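Local atomic coordinates of vacuolar-sorting protein BRO1 (Saccharomyces cerevisiae, PDB entry 1ZB1), a protein that helps sort cargo into the intralumenal vesicles of multivesicular bodies and recruits the deubiquitinase DOA4 to endosomes. Residues A[151-163]-A[342-354]. Sequence-based numbering, arbitrary orientation.
Sequences NLTKAFSCFEYLS and DAIKSPTWEKILE
Ser157, Cys158 and Tyr161 of helix 146-165 receive the extended chain before helix 349-371 and that helix's first turn, in a partly buried loop-on-helix and helix-on-helix contact near the middle of the Bro1 domain. A chi1 of 179° swings the Ser157 hydroxyl away from its own N toward the loop, where OG gives a short hydrogen bond to Pro347 O (2.5 Å), tilted from the carbonyl plane. Next along the chain, Thr348 caps helix 349-371 by accepting from Lys351 N. Trp349 then turns the edge of its five-membered ring onto the face of Tyr161, CD1 standing 3.3 Å above the centre of the phenol ring with the planes at 54°. Glu350 bends at chi2 and brings OE1 near the plane of the Tyr161 ring at its edge, 3.5 Å from Tyr161 CE1. Cys158 SG makes an oblique sulfur-aromatic contact with Trp349, 3.8 Å from CE3, while Tyr76 meets the same indole edge-to-face. On the loop side, Ser346 CB lies 3.5 Å from CD2 of Phe156, whose ring stacks with His187, and Thr153 CG2 reaches Pro347 CD at 3.8 Å. The axes of 151-163 and 349-354 cross at -117° within the elongated, largely helical Bro1 fold.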
# COMPACT_ATOMS: atom_id res chain seq x y z
N ASN A 151 6.48 5.66 4.30
CA ASN A 151 5.52 4.77 4.95
C ASN A 151 4.69 3.95 3.94
O ASN A 151 4.36 2.80 4.20
CB ASN A 151 4.62 5.57 5.90
CG ASN A 151 5.28 5.79 7.26
OD1 ASN A 151 5.37 4.86 8.07
ND2 ASN A 151 5.76 7.01 7.51
N LEU A 152 4.36 4.54 2.80
CA LEU A 152 3.62 3.80 1.78
C LEU A 152 4.54 2.72 1.20
O LEU A 152 4.09 1.65 0.80
CB LEU A 152 3.14 4.74 0.67
CG LEU A 152 1.93 5.62 1.02
CD1 LEU A 152 1.73 6.67 -0.06
CD2 LEU A 152 0.68 4.74 1.15
N THR A 153 5.84 3.02 1.16
CA THR A 153 6.82 2.07 0.65
C THR A 153 6.87 0.86 1.58
O THR A 153 6.92 -0.29 1.11
CB THR A 153 8.22 2.73 0.54
OG1 THR A 153 8.19 3.74 -0.48
CG2 THR A 153 9.29 1.69 0.19
N LYS A 154 6.83 1.10 2.89
CA LYS A 154 6.85 -0.02 3.83
C LYS A 154 5.55 -0.82 3.74
O LYS A 154 5.57 -2.05 3.84
CB LYS A 154 7.08 0.49 5.26
CG LYS A 154 8.51 0.96 5.51
CD LYS A 154 8.70 1.49 6.92
CE LYS A 154 10.14 1.88 7.18
NZ LYS A 154 10.31 2.48 8.53
N ALA A 155 4.42 -0.14 3.56
CA ALA A 155 3.15 -0.84 3.44
C ALA A 155 3.26 -1.81 2.26
O ALA A 155 2.87 -2.98 2.36
CB ALA A 155 2.00 0.14 3.21
N PHE A 156 3.80 -1.31 1.15
CA PHE A 156 4.00 -2.09 -0.07
C PHE A 156 4.77 -3.37 0.27
O PHE A 156 4.36 -4.47 -0.09
CB PHE A 156 4.75 -1.22 -1.09
CG PHE A 156 5.31 -1.97 -2.29
CD1 PHE A 156 4.60 -3.01 -2.89
CD2 PHE A 156 6.54 -1.59 -2.83
CE1 PHE A 156 5.10 -3.65 -4.03
CE2 PHE A 156 7.05 -2.22 -3.98
CZ PHE A 156 6.33 -3.25 -4.57
N SER A 157 5.87 -3.22 0.99
CA SER A 157 6.69 -4.35 1.39
C SER A 157 5.92 -5.38 2.23
O SER A 157 6.06 -6.59 2.02
CB SER A 157 7.92 -3.84 2.16
OG SER A 157 8.74 -4.92 2.57
N CYS A 158 5.12 -4.92 3.19
CA CYS A 158 4.35 -5.83 4.04
C CYS A 158 3.29 -6.63 3.26
O CYS A 158 3.17 -7.84 3.46
CB CYS A 158 3.67 -5.05 5.17
SG CYS A 158 4.82 -4.29 6.35
N PHE A 159 2.53 -5.97 2.40
CA PHE A 159 1.50 -6.66 1.61
C PHE A 159 2.11 -7.66 0.63
O PHE A 159 1.53 -8.72 0.36
CB PHE A 159 0.64 -5.67 0.84
CG PHE A 159 -0.38 -4.96 1.70
CD1 PHE A 159 -1.29 -5.70 2.47
CD2 PHE A 159 -0.47 -3.57 1.70
CE1 PHE A 159 -2.27 -5.07 3.23
CE2 PHE A 159 -1.45 -2.92 2.46
CZ PHE A 159 -2.35 -3.68 3.23
N GLU A 160 3.28 -7.32 0.11
CA GLU A 160 4.00 -8.18 -0.82
C GLU A 160 4.41 -9.47 -0.12
O GLU A 160 4.23 -10.57 -0.66
CB GLU A 160 5.23 -7.44 -1.36
CG GLU A 160 6.13 -8.28 -2.25
CD GLU A 160 7.26 -7.46 -2.85
OE1 GLU A 160 8.11 -6.95 -2.08
OE2 GLU A 160 7.30 -7.33 -4.09
N TYR A 161 4.97 -9.34 1.08
CA TYR A 161 5.41 -10.51 1.86
C TYR A 161 4.21 -11.40 2.18
O TYR A 161 4.31 -12.63 2.13
CB TYR A 161 6.06 -10.05 3.17
CG TYR A 161 6.55 -11.19 4.04
CD1 TYR A 161 7.85 -11.69 3.90
CD2 TYR A 161 5.72 -11.78 4.99
CE1 TYR A 161 8.31 -12.74 4.70
CE2 TYR A 161 6.16 -12.84 5.78
CZ TYR A 161 7.46 -13.31 5.64
OH TYR A 161 7.92 -14.33 6.44
N LEU A 162 3.09 -10.78 2.51
CA LEU A 162 1.87 -11.52 2.81
C LEU A 162 1.39 -12.33 1.59
O LEU A 162 1.03 -13.51 1.72
CB LEU A 162 0.76 -10.54 3.23
CG LEU A 162 0.86 -9.97 4.66
CD1 LEU A 162 -0.13 -8.82 4.80
CD2 LEU A 162 0.56 -11.06 5.69
N SER A 163 1.39 -11.72 0.42
CA SER A 163 0.92 -12.42 -0.78
C SER A 163 1.83 -13.58 -1.17
O SER A 163 1.37 -14.59 -1.70
CB SER A 163 0.78 -11.46 -1.96
OG SER A 163 2.05 -11.05 -2.44
N ASP A 342 10.77 4.00 -12.26
CA ASP A 342 10.19 3.61 -10.97
C ASP A 342 11.13 4.09 -9.86
O ASP A 342 12.25 3.58 -9.74
CB ASP A 342 10.07 2.08 -10.91
CG ASP A 342 9.23 1.59 -9.74
OD1 ASP A 342 9.13 2.30 -8.72
OD2 ASP A 342 8.67 0.49 -9.85
N ALA A 343 10.69 5.04 -9.04
CA ALA A 343 11.53 5.58 -7.97
C ALA A 343 11.38 4.93 -6.60
O ALA A 343 12.06 5.32 -5.65
CB ALA A 343 11.27 7.08 -7.84
N ILE A 344 10.52 3.93 -6.48
CA ILE A 344 10.29 3.27 -5.20
C ILE A 344 11.04 1.95 -5.02
O ILE A 344 10.79 0.98 -5.74
CB ILE A 344 8.77 3.05 -4.95
CG1 ILE A 344 8.08 4.38 -4.65
CG2 ILE A 344 8.55 2.12 -3.76
CD1 ILE A 344 8.15 5.38 -5.76
N LYS A 345 11.94 1.93 -4.06
CA LYS A 345 12.72 0.74 -3.75
C LYS A 345 12.22 0.20 -2.41
O LYS A 345 12.49 0.79 -1.37
CB LYS A 345 14.21 1.08 -3.65
CG LYS A 345 14.80 1.68 -4.92
CD LYS A 345 16.28 2.03 -4.72
CE LYS A 345 16.88 2.64 -5.98
NZ LYS A 345 18.34 2.93 -5.81
N SER A 346 11.50 -0.91 -2.45
CA SER A 346 10.95 -1.48 -1.22
C SER A 346 11.93 -2.36 -0.46
O SER A 346 12.62 -3.19 -1.05
CB SER A 346 9.69 -2.29 -1.53
OG SER A 346 10.02 -3.53 -2.12
N PRO A 347 12.01 -2.17 0.86
CA PRO A 347 12.90 -2.95 1.71
C PRO A 347 12.21 -4.28 1.96
O PRO A 347 11.04 -4.44 1.62
CB PRO A 347 12.99 -2.09 2.97
CG PRO A 347 11.59 -1.56 3.07
CD PRO A 347 11.27 -1.16 1.65
N THR A 348 12.91 -5.26 2.52
CA THR A 348 12.25 -6.54 2.78
C THR A 348 11.47 -6.44 4.09
O THR A 348 11.79 -5.60 4.93
CB THR A 348 13.28 -7.69 2.92
OG1 THR A 348 14.23 -7.35 3.93
CG2 THR A 348 13.99 -7.93 1.59
N TRP A 349 10.43 -7.26 4.24
CA TRP A 349 9.65 -7.27 5.48
C TRP A 349 10.62 -7.66 6.58
O TRP A 349 10.55 -7.13 7.69
CB TRP A 349 8.51 -8.31 5.40
CG TRP A 349 7.97 -8.77 6.76
CD1 TRP A 349 7.86 -10.06 7.21
CD2 TRP A 349 7.49 -7.94 7.84
NE1 TRP A 349 7.35 -10.09 8.49
CE2 TRP A 349 7.12 -8.80 8.90
CE3 TRP A 349 7.35 -6.55 8.01
CZ2 TRP A 349 6.61 -8.32 10.12
CZ3 TRP A 349 6.84 -6.07 9.23
CH2 TRP A 349 6.48 -6.96 10.26
N GLU A 350 11.53 -8.57 6.25
CA GLU A 350 12.54 -9.03 7.20
C GLU A 350 13.34 -7.87 7.80
O GLU A 350 13.61 -7.85 9.00
CB GLU A 350 13.51 -10.01 6.52
CG GLU A 350 12.90 -11.37 6.15
CD GLU A 350 12.11 -11.36 4.85
OE1 GLU A 350 11.76 -12.46 4.37
OE2 GLU A 350 11.83 -10.27 4.31
N LYS A 351 13.71 -6.91 6.96
CA LYS A 351 14.48 -5.75 7.42
C LYS A 351 13.62 -4.77 8.22
O LYS A 351 14.13 -4.07 9.10
CB LYS A 351 15.11 -5.03 6.22
CG LYS A 351 16.18 -5.86 5.52
CD LYS A 351 16.84 -5.08 4.39
CE LYS A 351 17.91 -5.91 3.69
NZ LYS A 351 18.64 -5.14 2.64
N ILE A 352 12.33 -4.70 7.92
CA ILE A 352 11.43 -3.81 8.65
C ILE A 352 11.23 -4.36 10.06
O ILE A 352 11.20 -3.61 11.04
CB ILE A 352 10.06 -3.71 7.94
CG1 ILE A 352 10.18 -2.85 6.67
CG2 ILE A 352 9.02 -3.12 8.90
CD1 ILE A 352 8.92 -2.84 5.81
N LEU A 353 11.10 -5.68 10.16
CA LEU A 353 10.87 -6.34 11.45
C LEU A 353 12.10 -6.45 12.34
O LEU A 353 12.02 -6.31 13.56
CB LEU A 353 10.30 -7.74 11.19
CG LEU A 353 10.06 -8.67 12.38
CD1 LEU A 353 8.99 -8.09 13.29
CD2 LEU A 353 9.63 -10.04 11.87
N GLU A 354 13.24 -6.70 11.71
CA GLU A 354 14.51 -6.90 12.40
C GLU A 354 14.82 -6.04 13.63
O GLU A 354 15.19 -6.57 14.67
CB GLU A 354 15.64 -6.78 11.37
CG GLU A 354 16.99 -7.23 11.86
CD GLU A 354 17.92 -7.53 10.70
OE1 GLU A 354 17.69 -8.55 10.00
OE2 GLU A 354 18.88 -6.76 10.47
O HOH W 1 8.65 -7.69 1.41
O HOH W 2 7.63 -13.42 9.18
O HOH W 3 10.48 -14.89 6.31